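Local coordinates for protein methanogen homoaconitase large subunit (Methanocaldococcus jannaschii, PDB 4KP2) that forms the iron-sulfur cluster subunit of a hydro-lyase that interconverts (R)-homocitrate and homoisocitrate through cis-homoaconitate, at residues A[118-123]-A[142-147]; A[223-228]-A[245-250]. All blocks are in the same frame, centred on the assembly; numbering follows the deposited sequence.

How the interactions relate
The two contacts follow one another along the chain, and their centres lie about 11 Å apart. They touch through 142-147 and the helix segment 223-228. Ala146 CB packs 3.3 Å from Arg225 O, and Thr143 CG2 lies 3.4 Å from Leu226 O. Interaction 1 is the one beside the predicted [4Fe-4S] site: the side chain of His120 is about 4 Å from that of Cys323, at their nearest atoms. Interaction 2 is farther out, with the Arg225 side chain about 12 Å from that of Cys323. The loop 142-147 therefore lies between the histidine pair near the cluster site and the helix that carries Arg225.

Interaction 1 of 2, residues A[118-123]-A[142-147]; sequences ICHQIL and CTHGAF
His120 and His144 share one first torsion (chi1 -62° and -48°): with CG turned away from its own carbonyl, each imidazole leans to the partner segment. Each CB already points toward the partner segment, and the two side chains cross at about a right angle. The rings meet obliquely. His120 ND1 donates to His144 NE2 over 3.2 Å. The bond is weak because it is strongly bent, with an N-H...acceptor angle of 121°. His144 also brings CE1 to the backbone of the helix. His120 O lies in the plane of the imidazole at its edge, 3.1 Å from His144 CE1. Leu123, one turn further along the helix, fills in beside this ring. Its CB is 3.4 Å from His144 CE1, and its CD2 is 3.4 Å from His144 NE2.

The helix starts at Cys119, with Ile118 as the N-cap residue. In the aconitase fold here, helix 119-126 leads into strand 133-136 of a parallel sheet, and the loop carrying 142-147 runs on to the edge strand 150-153. The contact therefore joins the start of a helix to a loop following the next strand. Leu123 also packs on strands 49-53 and 77-80 of that sheet.

The stronger polar partner of His120 is Asp138, whose OD1 bonds to NE2. Both ring nitrogens thus have a partner, which should limit rotation of the imidazole. Cys119 SG sits over the centre of one face of the His120 ring, 3.7 Å above the plane. The side chain of His120 touches Cys323, a predicted cluster ligand. Thr143 approaches His120 more loosely, with OG1 4.3 Å from His120 CD2. That hydroxyl is hydrogen-bonded to His140 O.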
# COMPACT_ATOMS: atom_id res chain seq x y z
N ILE A 118 -6.45 10.59 4.82
CA ILE A 118 -5.81 11.88 4.60
C ILE A 118 -6.22 12.88 5.68
O ILE A 118 -7.37 12.88 6.12
CB ILE A 118 -6.16 12.44 3.20
CG1 ILE A 118 -5.86 11.40 2.12
CG2 ILE A 118 -5.40 13.73 2.92
CD1 ILE A 118 -6.20 11.85 0.73
N CYS A 119 -5.27 13.70 6.10
CA CYS A 119 -5.48 14.68 7.16
C CYS A 119 -6.67 15.60 6.89
O CYS A 119 -7.49 15.85 7.78
CB CYS A 119 -4.22 15.52 7.36
SG CYS A 119 -3.70 16.44 5.89
N HIS A 120 -6.77 16.11 5.67
CA HIS A 120 -7.85 17.02 5.31
C HIS A 120 -9.19 16.29 5.23
O HIS A 120 -10.23 16.85 5.56
CB HIS A 120 -7.55 17.71 3.98
CG HIS A 120 -6.32 18.57 4.02
ND1 HIS A 120 -5.97 19.30 5.13
CD2 HIS A 120 -5.37 18.81 3.09
CE1 HIS A 120 -4.85 19.96 4.88
NE2 HIS A 120 -4.47 19.68 3.65
N GLN A 121 -9.15 15.04 4.78
CA GLN A 121 -10.37 14.24 4.67
C GLN A 121 -10.92 13.89 6.05
O GLN A 121 -12.12 13.96 6.28
CB GLN A 121 -10.10 12.96 3.87
CG GLN A 121 -11.34 12.12 3.62
CD GLN A 121 -12.38 12.83 2.77
OE1 GLN A 121 -12.04 13.67 1.94
NE2 GLN A 121 -13.64 12.49 2.97
N ILE A 122 -10.03 13.52 6.96
CA ILE A 122 -10.40 13.23 8.34
C ILE A 122 -10.97 14.48 9.00
O ILE A 122 -11.98 14.42 9.71
CB ILE A 122 -9.20 12.73 9.16
CG1 ILE A 122 -8.73 11.37 8.65
CG2 ILE A 122 -9.54 12.65 10.64
CD1 ILE A 122 -7.53 10.82 9.39
N LEU A 123 -10.32 15.61 8.75
CA LEU A 123 -10.73 16.89 9.32
C LEU A 123 -12.12 17.28 8.84
O LEU A 123 -12.89 17.89 9.58
CB LEU A 123 -9.71 17.97 8.95
CG LEU A 123 -9.27 18.92 10.06
CD1 LEU A 123 -8.71 18.14 11.23
CD2 LEU A 123 -8.23 19.90 9.53
N CYS A 142 -6.61 24.95 2.73
CA CYS A 142 -7.65 25.77 2.12
C CYS A 142 -8.87 24.95 1.69
O CYS A 142 -9.92 25.51 1.37
CB CYS A 142 -7.09 26.52 0.91
SG CYS A 142 -6.29 25.47 -0.32
N THR A 143 -8.72 23.63 1.68
CA THR A 143 -9.80 22.71 1.32
C THR A 143 -11.02 22.90 2.22
O THR A 143 -12.16 22.77 1.78
CB THR A 143 -9.32 21.25 1.42
OG1 THR A 143 -8.14 21.07 0.63
CG2 THR A 143 -10.40 20.29 0.93
N HIS A 144 -10.77 23.23 3.49
CA HIS A 144 -11.83 23.32 4.49
C HIS A 144 -12.60 24.63 4.41
O HIS A 144 -13.35 24.98 5.33
CB HIS A 144 -11.24 23.14 5.89
CG HIS A 144 -10.33 21.96 6.00
ND1 HIS A 144 -10.80 20.66 5.99
CD2 HIS A 144 -8.99 21.88 6.13
CE1 HIS A 144 -9.78 19.83 6.10
NE2 HIS A 144 -8.67 20.54 6.19
N GLY A 145 -12.43 25.36 3.31
CA GLY A 145 -13.20 26.56 3.06
C GLY A 145 -14.54 26.21 2.45
O GLY A 145 -15.39 27.07 2.25
N ALA A 146 -14.72 24.93 2.15
CA ALA A 146 -15.96 24.43 1.58
C ALA A 146 -17.05 24.34 2.64
O ALA A 146 -18.23 24.19 2.33
CB ALA A 146 -15.74 23.08 0.92
N PHE A 147 -16.64 24.43 3.90
CA PHE A 147 -17.56 24.41 5.03
C PHE A 147 -18.00 25.82 5.39
O PHE A 147 -18.86 26.01 6.25
CB PHE A 147 -16.92 23.74 6.24
CG PHE A 147 -16.73 22.26 6.09
CD1 PHE A 147 -15.62 21.74 5.44
CD2 PHE A 147 -17.67 21.38 6.59
CE1 PHE A 147 -15.45 20.38 5.30
CE2 PHE A 147 -17.51 20.01 6.45
CZ PHE A 147 -16.40 19.51 5.81

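Interaction 2 of 2, residues A[223-228]-A[245-250]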
# COMPACT_ATOMS: atom_id res chain seq x y z
N ASP A 223 -18.63 16.97 -1.92
CA ASP A 223 -17.53 16.33 -2.63
C ASP A 223 -16.99 17.24 -3.72
O ASP A 223 -15.81 17.20 -4.06
CB ASP A 223 -17.97 14.99 -3.23
CG ASP A 223 -18.33 13.97 -2.17
OD1 ASP A 223 -17.90 14.14 -1.01
OD2 ASP A 223 -19.03 12.99 -2.50
N GLY A 224 -17.87 18.07 -4.28
CA GLY A 224 -17.49 19.02 -5.31
C GLY A 224 -16.91 20.29 -4.72
O GLY A 224 -15.95 20.86 -5.26
N ARG A 225 -17.49 20.74 -3.62
CA ARG A 225 -17.03 21.97 -2.96
C ARG A 225 -15.66 21.79 -2.33
O ARG A 225 -14.87 22.73 -2.26
CB ARG A 225 -18.05 22.42 -1.91
CG ARG A 225 -19.40 22.78 -2.49
CD ARG A 225 -20.36 23.26 -1.42
NE ARG A 225 -21.66 23.61 -1.98
CZ ARG A 225 -22.68 24.08 -1.27
NH1 ARG A 225 -22.55 24.26 0.04
NH2 ARG A 225 -23.83 24.37 -1.87
N LEU A 226 -15.38 20.57 -1.87
CA LEU A 226 -14.07 20.24 -1.32
C LEU A 226 -12.99 20.34 -2.40
O LEU A 226 -11.87 20.76 -2.14
CB LEU A 226 -14.07 18.84 -0.72
CG LEU A 226 -14.14 18.74 0.81
CD1 LEU A 226 -15.37 19.45 1.35
CD2 LEU A 226 -14.12 17.28 1.24
N THR A 227 -13.35 19.94 -3.62
CA THR A 227 -12.42 19.96 -4.74
C THR A 227 -12.08 21.38 -5.16
O THR A 227 -10.92 21.70 -5.43
CB THR A 227 -13.00 19.20 -5.95
OG1 THR A 227 -13.28 17.85 -5.58
CG2 THR A 227 -12.00 19.20 -7.10
N LEU A 228 -13.09 22.24 -5.21
CA LEU A 228 -12.91 23.63 -5.63
C LEU A 228 -12.02 24.41 -4.66
O LEU A 228 -11.18 25.21 -5.08
CB LEU A 228 -14.26 24.33 -5.78
CG LEU A 228 -14.80 24.45 -7.21
CD1 LEU A 228 -14.85 23.10 -7.90
CD2 LEU A 228 -16.17 25.11 -7.21
N ASP A 245 -24.48 26.25 3.14
CA ASP A 245 -25.92 26.14 2.90
C ASP A 245 -26.46 24.82 3.45
O ASP A 245 -25.78 24.13 4.21
CB ASP A 245 -26.23 26.26 1.41
CG ASP A 245 -25.65 25.11 0.60
OD1 ASP A 245 -24.65 24.51 1.05
OD2 ASP A 245 -26.20 24.81 -0.48
N GLU A 246 -27.68 24.48 3.05
CA GLU A 246 -28.33 23.26 3.52
C GLU A 246 -27.56 22.00 3.15
O GLU A 246 -27.56 21.02 3.89
CB GLU A 246 -29.76 23.18 2.98
CG GLU A 246 -30.84 23.45 4.03
CD GLU A 246 -30.81 24.87 4.55
OE1 GLU A 246 -30.34 25.77 3.82
OE2 GLU A 246 -31.26 25.09 5.69
N ILE A 247 -26.91 22.03 1.99
CA ILE A 247 -26.11 20.90 1.53
C ILE A 247 -24.93 20.67 2.47
O ILE A 247 -24.54 19.53 2.73
CB ILE A 247 -25.60 21.12 0.09
CG1 ILE A 247 -26.78 21.35 -0.85
CG2 ILE A 247 -24.77 19.93 -0.37
CD1 ILE A 247 -26.37 21.51 -2.30
N THR A 248 -24.38 21.77 2.99
CA THR A 248 -23.27 21.69 3.93
C THR A 248 -23.72 21.04 5.24
O THR A 248 -22.99 20.24 5.82
CB THR A 248 -22.69 23.09 4.23
OG1 THR A 248 -22.32 23.73 3.00
CG2 THR A 248 -21.47 22.98 5.13
N TYR A 249 -24.92 21.39 5.69
CA TYR A 249 -25.45 20.84 6.94
C TYR A 249 -25.82 19.36 6.79
O TYR A 249 -25.69 18.59 7.74
CB TYR A 249 -26.67 21.64 7.41
CG TYR A 249 -26.40 23.11 7.63
CD1 TYR A 249 -25.43 23.53 8.53
CD2 TYR A 249 -27.12 24.08 6.94
CE1 TYR A 249 -25.18 24.87 8.74
CE2 TYR A 249 -26.88 25.42 7.14
CZ TYR A 249 -25.91 25.82 8.04
OH TYR A 249 -25.67 27.16 8.24
N ASP A 250 -26.26 18.98 5.60
CA ASP A 250 -26.63 17.59 5.33
C ASP A 250 -25.41 16.68 5.42
O ASP A 250 -25.52 15.53 5.84
CB ASP A 250 -27.29 17.46 3.96
CG ASP A 250 -28.64 18.15 3.89
OD1 ASP A 250 -29.31 18.26 4.93
OD2 ASP A 250 -29.02 18.59 2.78
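Arg225 reaches from helix 222-230 to Asp245 and forms a two-pronged salt bridge with its carboxylate. The arginine chain is fully extended from CG to NE, which carries the guanidinium across to the start of the next helix. Arg225 NH2 donates to Asp245 OD2 over 2.8 Å, at an N-H...acceptor angle of 161°. OD2 lies close to the guanidinium plane, but it is met from above the plane of the carboxylate, 41° out of it. The two flat groups are turned 30° against each other. The other prong joins Arg225 NH1 to Asp245 OD1. Its modelled separation is unusually short, so its exact length is doubtful.

The remaining guanidinium donor is also used. Arg225 NE bonds to Val217 O, and NH2 has a weak second bond to Lys218 O. Lys218 NZ makes a long, weak ion pair with Asp245 OD2. The ion pair is thus tied to the preceding helix, and both Arg225 and Asp245 are buried.

Asp245 OD1 serves its own helix as well. It accepts from Thr248 OG1 over 3.1 Å, nearly along the C-O axis. Thr248 OG1 also lies 3.0 Å from Arg225 NH1, at an angle too poor for a hydrogen bond. Ile247 CB lies over one guanidinium face, and Ile247 CD1 comes within 3.8 Å of Arg225 NH2. Asp245 is the N-cap of helix 246-254, with a weak capping bond from Thr248 N to OD1 over 3.4 Å. It doubles as the arginine's partner, so one carboxylate links two helices of the aconitase fold.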